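Local coordinates for protein LbaCas13a H328A (C2c2) (Lachnospiraceae bacterium NK4A179, PDB 5WLH) that binds precursor CRISPR RNA, which it probably also processes, and acts as an RNA-guided nuclease that cleaves RNA, at residues Y652-D663 against E860-P868. Numbering follows the deposited sequence.
Sequences YKNDDLKKLLID and ENYAFVLKP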
ATOM      1  N   TYR A 652      32.916  25.882 -12.064  1.00 32.26           N
ATOM      2  CA  TYR A 652      32.908  26.882 -11.012  1.00 33.31           C
ATOM      3  C   TYR A 652      34.221  26.816 -10.241  1.00 30.90           C
ATOM      4  O   TYR A 652      34.938  25.813 -10.274  1.00 30.20           O
ATOM      5  CB  TYR A 652      31.700  26.694 -10.077  1.00 33.92           C
ATOM      6  CG  TYR A 652      30.379  26.839 -10.797  1.00 30.08           C
ATOM      7  CD1 TYR A 652      29.862  28.096 -11.096  1.00 27.13           C
ATOM      8  CD2 TYR A 652      29.657  25.721 -11.203  1.00 30.52           C
ATOM      9  CE1 TYR A 652      28.657  28.231 -11.769  1.00 30.73           C
ATOM     10  CE2 TYR A 652      28.457  25.847 -11.875  1.00 28.91           C
ATOM     11  CZ  TYR A 652      27.958  27.105 -12.152  1.00 30.65           C
ATOM     12  OH  TYR A 652      26.762  27.228 -12.819  1.00 31.78           O
ATOM     13  N   LYS A 653      34.533  27.915  -9.565  1.00 35.39           N
ATOM     14  CA  LYS A 653      35.763  28.000  -8.792  1.00 39.17           C
ATOM     15  C   LYS A 653      35.682  27.122  -7.548  1.00 36.20           C
ATOM     16  O   LYS A 653      34.659  27.098  -6.856  1.00 34.89           O
ATOM     17  CB  LYS A 653      36.029  29.452  -8.397  1.00 42.14           C
ATOM     18  CG  LYS A 653      36.130  30.391  -9.597  1.00 49.61           C
ATOM     19  CD  LYS A 653      36.756  31.730  -9.220  1.00 54.15           C
ATOM     20  CE  LYS A 653      35.758  32.631  -8.499  1.00 58.88           C
ATOM     21  NZ  LYS A 653      36.354  33.957  -8.153  1.00 60.28           N
ATOM     22  N   ASN A 654      36.784  26.420  -7.256  1.00 33.85           N
ATOM     23  CA  ASN A 654      36.835  25.562  -6.074  1.00 37.70           C
ATOM     24  C   ASN A 654      36.397  26.314  -4.819  1.00 36.67           C
ATOM     25  O   ASN A 654      35.651  25.778  -3.994  1.00 40.17           O
ATOM     26  CB  ASN A 654      38.246  24.992  -5.897  1.00 41.80           C
ATOM     27  CG  ASN A 654      38.592  23.923  -6.933  1.00 41.15           C
ATOM     28  OD1 ASN A 654      37.850  23.698  -7.888  1.00 41.53           O
ATOM     29  ND2 ASN A 654      39.725  23.259  -6.739  1.00 41.42           N
ATOM     30  N   ASP A 655      36.819  27.575  -4.679  1.00 39.29           N
ATOM     31  CA  ASP A 655      36.513  28.341  -3.470  1.00 42.57           C
ATOM     32  C   ASP A 655      35.017  28.606  -3.334  1.00 37.69           C
ATOM     33  O   ASP A 655      34.468  28.539  -2.224  1.00 36.77           O
ATOM     34  CB  ASP A 655      37.285  29.660  -3.479  1.00 50.33           C
ATOM     35  CG  ASP A 655      38.703  29.503  -2.988  1.00 61.83           C
ATOM     36  OD1 ASP A 655      39.013  28.458  -2.365  1.00 65.96           O
ATOM     37  OD2 ASP A 655      39.509  30.427  -3.230  1.00 65.17           O
ATOM     38  N   ASP A 656      34.354  28.946  -4.443  1.00 32.06           N
ATOM     39  CA  ASP A 656      32.901  29.097  -4.435  1.00 30.99           C
ATOM     40  C   ASP A 656      32.218  27.779  -4.097  1.00 30.58           C
ATOM     41  O   ASP A 656      31.242  27.757  -3.336  1.00 31.44           O
ATOM     42  CB  ASP A 656      32.404  29.598  -5.787  1.00 33.22           C
ATOM     43  CG  ASP A 656      32.868  31.016  -6.101  1.00 39.52           C
ATOM     44  OD1 ASP A 656      33.608  31.606  -5.284  1.00 38.78           O
ATOM     45  OD2 ASP A 656      32.474  31.538  -7.171  1.00 40.13           O
ATOM     46  N   LEU A 657      32.715  26.672  -4.662  1.00 32.31           N
ATOM     47  CA  LEU A 657      32.163  25.358  -4.334  1.00 28.63           C
ATOM     48  C   LEU A 657      32.442  24.980  -2.889  1.00 32.05           C
ATOM     49  O   LEU A 657      31.619  24.317  -2.246  1.00 29.98           O
ATOM     50  CB  LEU A 657      32.718  24.297  -5.282  1.00 27.73           C
ATOM     51  CG  LEU A 657      32.301  24.507  -6.741  1.00 28.72           C
ATOM     52  CD1 LEU A 657      33.004  23.518  -7.683  1.00 31.31           C
ATOM     53  CD2 LEU A 657      30.785  24.427  -6.880  1.00 28.97           C
ATOM     54  N   LYS A 658      33.597  25.387  -2.356  1.00 29.27           N
ATOM     55  CA  LYS A 658      33.877  25.117  -0.953  1.00 28.07           C
ATOM     56  C   LYS A 658      32.864  25.804  -0.057  1.00 29.34           C
ATOM     57  O   LYS A 658      32.377  25.210   0.911  1.00 27.54           O
ATOM     58  CB  LYS A 658      35.292  25.575  -0.584  1.00 33.67           C
ATOM     59  CG  LYS A 658      35.543  25.532   0.932  1.00 41.25           C
ATOM     60  CD  LYS A 658      36.625  26.512   1.360  1.00 51.68           C
ATOM     61  CE  LYS A 658      37.992  25.951   1.069  1.00 56.32           C
ATOM     62  NZ  LYS A 658      38.141  24.634   1.742  1.00 60.11           N
ATOM     63  N   LYS A 659      32.557  27.069  -0.348  1.00 29.00           N
ATOM     64  CA  LYS A 659      31.547  27.775   0.429  1.00 30.78           C
ATOM     65  C   LYS A 659      30.229  27.017   0.408  1.00 28.77           C
ATOM     66  O   LYS A 659      29.600  26.815   1.453  1.00 26.90           O
ATOM     67  CB  LYS A 659      31.356  29.192  -0.109  1.00 30.26           C
ATOM     68  CG  LYS A 659      30.268  29.973   0.603  1.00 35.00           C
ATOM     69  CD  LYS A 659      29.005  30.020  -0.222  1.00 39.07           C
ATOM     70  CE  LYS A 659      28.090  31.167   0.189  1.00 40.84           C
ATOM     71  NZ  LYS A 659      27.524  30.984   1.557  1.00 37.58           N
ATOM     72  N   LEU A 660      29.801  26.593  -0.783  1.00 27.25           N
ATOM     73  CA  LEU A 660      28.570  25.816  -0.913  1.00 27.83           C
ATOM     74  C   LEU A 660      28.666  24.504  -0.136  1.00 26.94           C
ATOM     75  O   LEU A 660      27.749  24.149   0.613  1.00 29.66           O
ATOM     76  CB  LEU A 660      28.278  25.550  -2.396  1.00 24.19           C
ATOM     77  CG  LEU A 660      27.012  24.741  -2.727  1.00 25.54           C
ATOM     78  CD1 LEU A 660      25.790  25.389  -2.110  1.00 24.89           C
ATOM     79  CD2 LEU A 660      26.827  24.637  -4.221  1.00 29.42           C
ATOM     80  N   LEU A 661      29.772  23.775  -0.307  1.00 26.95           N
ATOM     81  CA  LEU A 661      29.956  22.497   0.378  1.00 28.26           C
ATOM     82  C   LEU A 661      29.782  22.645   1.879  1.00 30.89           C
ATOM     83  O   LEU A 661      29.095  21.840   2.524  1.00 27.19           O
ATOM     84  CB  LEU A 661      31.340  21.931   0.065  1.00 27.99           C
ATOM     85  CG  LEU A 661      31.556  21.245  -1.275  1.00 32.19           C
ATOM     86  CD1 LEU A 661      33.050  21.111  -1.535  1.00 34.16           C
ATOM     87  CD2 LEU A 661      30.851  19.879  -1.311  1.00 33.24           C
ATOM     88  N   ILE A 662      30.409  23.675   2.456  1.00 27.07           N
ATOM     89  CA  ILE A 662      30.284  23.887   3.891  1.00 28.72           C
ATOM     90  C   ILE A 662      28.841  24.212   4.250  1.00 28.40           C
ATOM     91  O   ILE A 662      28.304  23.694   5.232  1.00 28.32           O
ATOM     92  CB  ILE A 662      31.256  24.990   4.357  1.00 25.55           C
ATOM     93  CG1 ILE A 662      32.700  24.523   4.162  1.00 28.28           C
ATOM     94  CG2 ILE A 662      31.004  25.343   5.809  1.00 28.47           C
ATOM     95  CD1 ILE A 662      33.725  25.629   4.344  1.00 33.70           C
ATOM     96  N   ASP A 663      28.183  25.058   3.449  1.00 26.03           N
ATOM     97  CA  ASP A 663      26.781  25.385   3.706  1.00 26.13           C
ATOM     98  C   ASP A 663      25.906  24.138   3.699  1.00 25.47           C
ATOM     99  O   ASP A 663      25.037  23.977   4.564  1.00 28.65           O
ATOM    100  CB  ASP A 663      26.259  26.355   2.652  1.00 27.25           C
ATOM    101  CG  ASP A 663      26.805  27.756   2.812  1.00 33.20           C
ATOM    102  OD1 ASP A 663      27.478  28.052   3.830  1.00 34.04           O
ATOM    103  OD2 ASP A 663      26.549  28.559   1.896  1.00 33.45           O
ATOM    104  N   GLU A 860      19.803  35.051  -4.918  1.00 36.54           N
ATOM    105  CA  GLU A 860      20.125  35.812  -3.721  1.00 40.02           C
ATOM    106  C   GLU A 860      21.365  35.276  -3.017  1.00 39.71           C
ATOM    107  O   GLU A 860      22.169  36.057  -2.500  1.00 41.10           O
ATOM    108  CB  GLU A 860      18.932  35.805  -2.764  1.00 47.28           C
ATOM    109  CG  GLU A 860      17.823  36.766  -3.154  1.00 58.02           C
ATOM    110  CD  GLU A 860      18.237  38.218  -3.006  1.00 66.26           C
ATOM    111  OE1 GLU A 860      19.073  38.512  -2.120  1.00 68.23           O
ATOM    112  OE2 GLU A 860      17.726  39.062  -3.777  1.00 68.00           O
ATOM    113  N   ASN A 861      21.540  33.954  -2.981  1.00 33.65           N
ATOM    114  CA  ASN A 861      22.520  33.348  -2.090  1.00 30.69           C
ATOM    115  C   ASN A 861      23.683  32.675  -2.794  1.00 31.47           C
ATOM    116  O   ASN A 861      24.748  32.523  -2.183  1.00 33.38           O
ATOM    117  CB  ASN A 861      21.839  32.313  -1.184  1.00 34.57           C
ATOM    118  CG  ASN A 861      20.809  32.933  -0.277  1.00 39.16           C
ATOM    119  OD1 ASN A 861      21.123  33.336   0.841  1.00 45.45           O
ATOM    120  ND2 ASN A 861      19.572  33.015  -0.749  1.00 38.10           N
ATOM    121  N   TYR A 862      23.506  32.255  -4.041  1.00 30.61           N
ATOM    122  CA  TYR A 862      24.514  31.492  -4.766  1.00 28.42           C
ATOM    123  C   TYR A 862      24.707  32.085  -6.145  1.00 31.08           C
ATOM    124  O   TYR A 862      24.724  31.390  -7.163  1.00 30.82           O
ATOM    125  CB  TYR A 862      24.122  30.020  -4.811  1.00 32.38           C
ATOM    126  CG  TYR A 862      24.155  29.428  -3.418  1.00 33.52           C
ATOM    127  CD1 TYR A 862      25.350  29.338  -2.719  1.00 33.77           C
ATOM    128  CD2 TYR A 862      22.989  29.020  -2.781  1.00 32.69           C
ATOM    129  CE1 TYR A 862      25.391  28.830  -1.429  1.00 34.36           C
ATOM    130  CE2 TYR A 862      23.015  28.503  -1.490  1.00 30.16           C
ATOM    131  CZ  TYR A 862      24.222  28.409  -0.822  1.00 30.72           C
ATOM    132  OH  TYR A 862      24.268  27.900   0.450  1.00 32.64           O
ATOM    133  N   ALA A 863      24.881  33.411  -6.167  1.00 32.09           N
ATOM    134  CA  ALA A 863      24.952  34.150  -7.424  1.00 38.09           C
ATOM    135  C   ALA A 863      26.085  33.654  -8.309  1.00 32.02           C
ATOM    136  O   ALA A 863      26.001  33.774  -9.537  1.00 32.38           O
ATOM    137  CB  ALA A 863      25.112  35.648  -7.137  1.00 41.36           C
ATOM    138  N   PHE A 864      27.145  33.088  -7.717  1.00 36.49           N
ATOM    139  CA  PHE A 864      28.236  32.590  -8.546  1.00 34.00           C
ATOM    140  C   PHE A 864      27.758  31.525  -9.516  1.00 34.54           C
ATOM    141  O   PHE A 864      28.383  31.329 -10.567  1.00 32.04           O
ATOM    142  CB  PHE A 864      29.390  32.068  -7.681  1.00 34.71           C
ATOM    143  CG  PHE A 864      29.133  30.735  -7.017  1.00 36.70           C
ATOM    144  CD1 PHE A 864      29.323  29.541  -7.708  1.00 36.40           C
ATOM    145  CD2 PHE A 864      28.764  30.679  -5.681  1.00 40.63           C
ATOM    146  CE1 PHE A 864      29.104  28.313  -7.086  1.00 38.40           C
ATOM    147  CE2 PHE A 864      28.549  29.457  -5.057  1.00 38.97           C
ATOM    148  CZ  PHE A 864      28.720  28.278  -5.765  1.00 38.82           C
ATOM    149  N   VAL A 865      26.642  30.862  -9.200  1.00 33.43           N
ATOM    150  CA  VAL A 865      26.064  29.862 -10.088  1.00 34.92           C
ATOM    151  C   VAL A 865      25.731  30.462 -11.448  1.00 34.15           C
ATOM    152  O   VAL A 865      25.860  29.788 -12.474  1.00 35.21           O
ATOM    153  CB  VAL A 865      24.820  29.236  -9.415  1.00 36.37           C
ATOM    154  CG1 VAL A 865      23.992  28.456 -10.410  1.00 42.10           C
ATOM    155  CG2 VAL A 865      25.235  28.373  -8.233  1.00 38.94           C
ATOM    156  N   LEU A 866      25.324  31.735 -11.489  1.00 39.59           N
ATOM    157  CA  LEU A 866      24.932  32.348 -12.754  1.00 39.64           C
ATOM    158  C   LEU A 866      26.099  32.570 -13.704  1.00 41.41           C
ATOM    159  O   LEU A 866      25.860  32.857 -14.880  1.00 40.86           O
ATOM    160  CB  LEU A 866      24.231  33.685 -12.513  1.00 43.39           C
ATOM    161  CG  LEU A 866      23.104  33.712 -11.475  1.00 45.37           C
ATOM    162  CD1 LEU A 866      22.583  35.127 -11.300  1.00 45.42           C
ATOM    163  CD2 LEU A 866      21.977  32.777 -11.864  1.00 46.32           C
ATOM    164  N   LYS A 867      27.345  32.432 -13.252  1.00 40.98           N
ATOM    165  CA  LYS A 867      28.515  32.734 -14.078  1.00 40.56           C
ATOM    166  C   LYS A 867      29.446  31.531 -14.199  1.00 37.04           C
ATOM    167  O   LYS A 867      30.590  31.564 -13.726  1.00 37.62           O
ATOM    168  CB  LYS A 867      29.256  33.940 -13.510  1.00 44.15           C
ATOM    169  CG  LYS A 867      28.428  35.217 -13.548  1.00 48.11           C
ATOM    170  CD  LYS A 867      28.317  35.750 -14.968  1.00 55.63           C
ATOM    171  CE  LYS A 867      27.027  36.531 -15.178  1.00 61.57           C
ATOM    172  NZ  LYS A 867      25.917  35.654 -15.657  1.00 63.89           N
ATOM    173  N   PRO A 868      28.995  30.456 -14.845  1.00 37.20           N
ATOM    174  CA  PRO A 868      29.881  29.311 -15.052  1.00 35.34           C
ATOM    175  C   PRO A 868      30.954  29.639 -16.068  1.00 41.38           C
ATOM    176  O   PRO A 868      30.752  30.448 -16.979  1.00 39.25           O
ATOM    177  CB  PRO A 868      28.941  28.228 -15.586  1.00 35.35           C
ATOM    178  CG  PRO A 868      27.878  29.002 -16.300  1.00 34.64           C
ATOM    179  CD  PRO A 868      27.689  30.260 -15.504  1.00 33.89           C
TER
HETATM  180  O   HOH W   1      25.160  32.240   0.952  1.00 43.39           O
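Phe864 lays its ring against Asp656 in the first turn of helix 654-665. Its CB lies 3.2 Å from Asp656 OD2, and from there the ring passes alongside the aspartate, the two side chains running in opposite directions. Asp656 CB stands over the middle of one ring face in a CH-pi contact, 3.5 Å from the centroid and at much the same distance from CG, CD1, CD2, CE1 and CE2; Val865 CG2 covers the rim of the opposite face. CD1 also meets Tyr652 CD1 at 3.7 Å, the Phe864 edge turned to the tyrosine face in an offset edge-to-face pair with planes at 77°. Farther out, CE1 approaches Leu657 CD2, while CE2 and the tip, CZ, come close to the backbone O of Asp656, CZ at 3.5 Å. A chi1 of 75° puts CG between the backbone N and carbonyl carbon, leaving the ring flat against Asp656 CB. Phe864 belongs to the segment that follows helix 843-861, and this contact docks that segment onto helix 654-665, with helix 709-732 packing on Tyr652, Leu660 and Val865. Two tyrosines complete the join, one from each segment. Tyr652 OH donates to a lone pair of Val865 O at 2.7 Å, beside Pro868 CB. Tyr862 carries Leu660 CD1 over one ring face, while its OH donates to Asp663 OD2 at 2.8 Å from the anti side. The syn lone pair of that same oxygen takes Lys659 NZ in a salt bridge of 2.6 Å, and a water links the ammonium to Asn861 O.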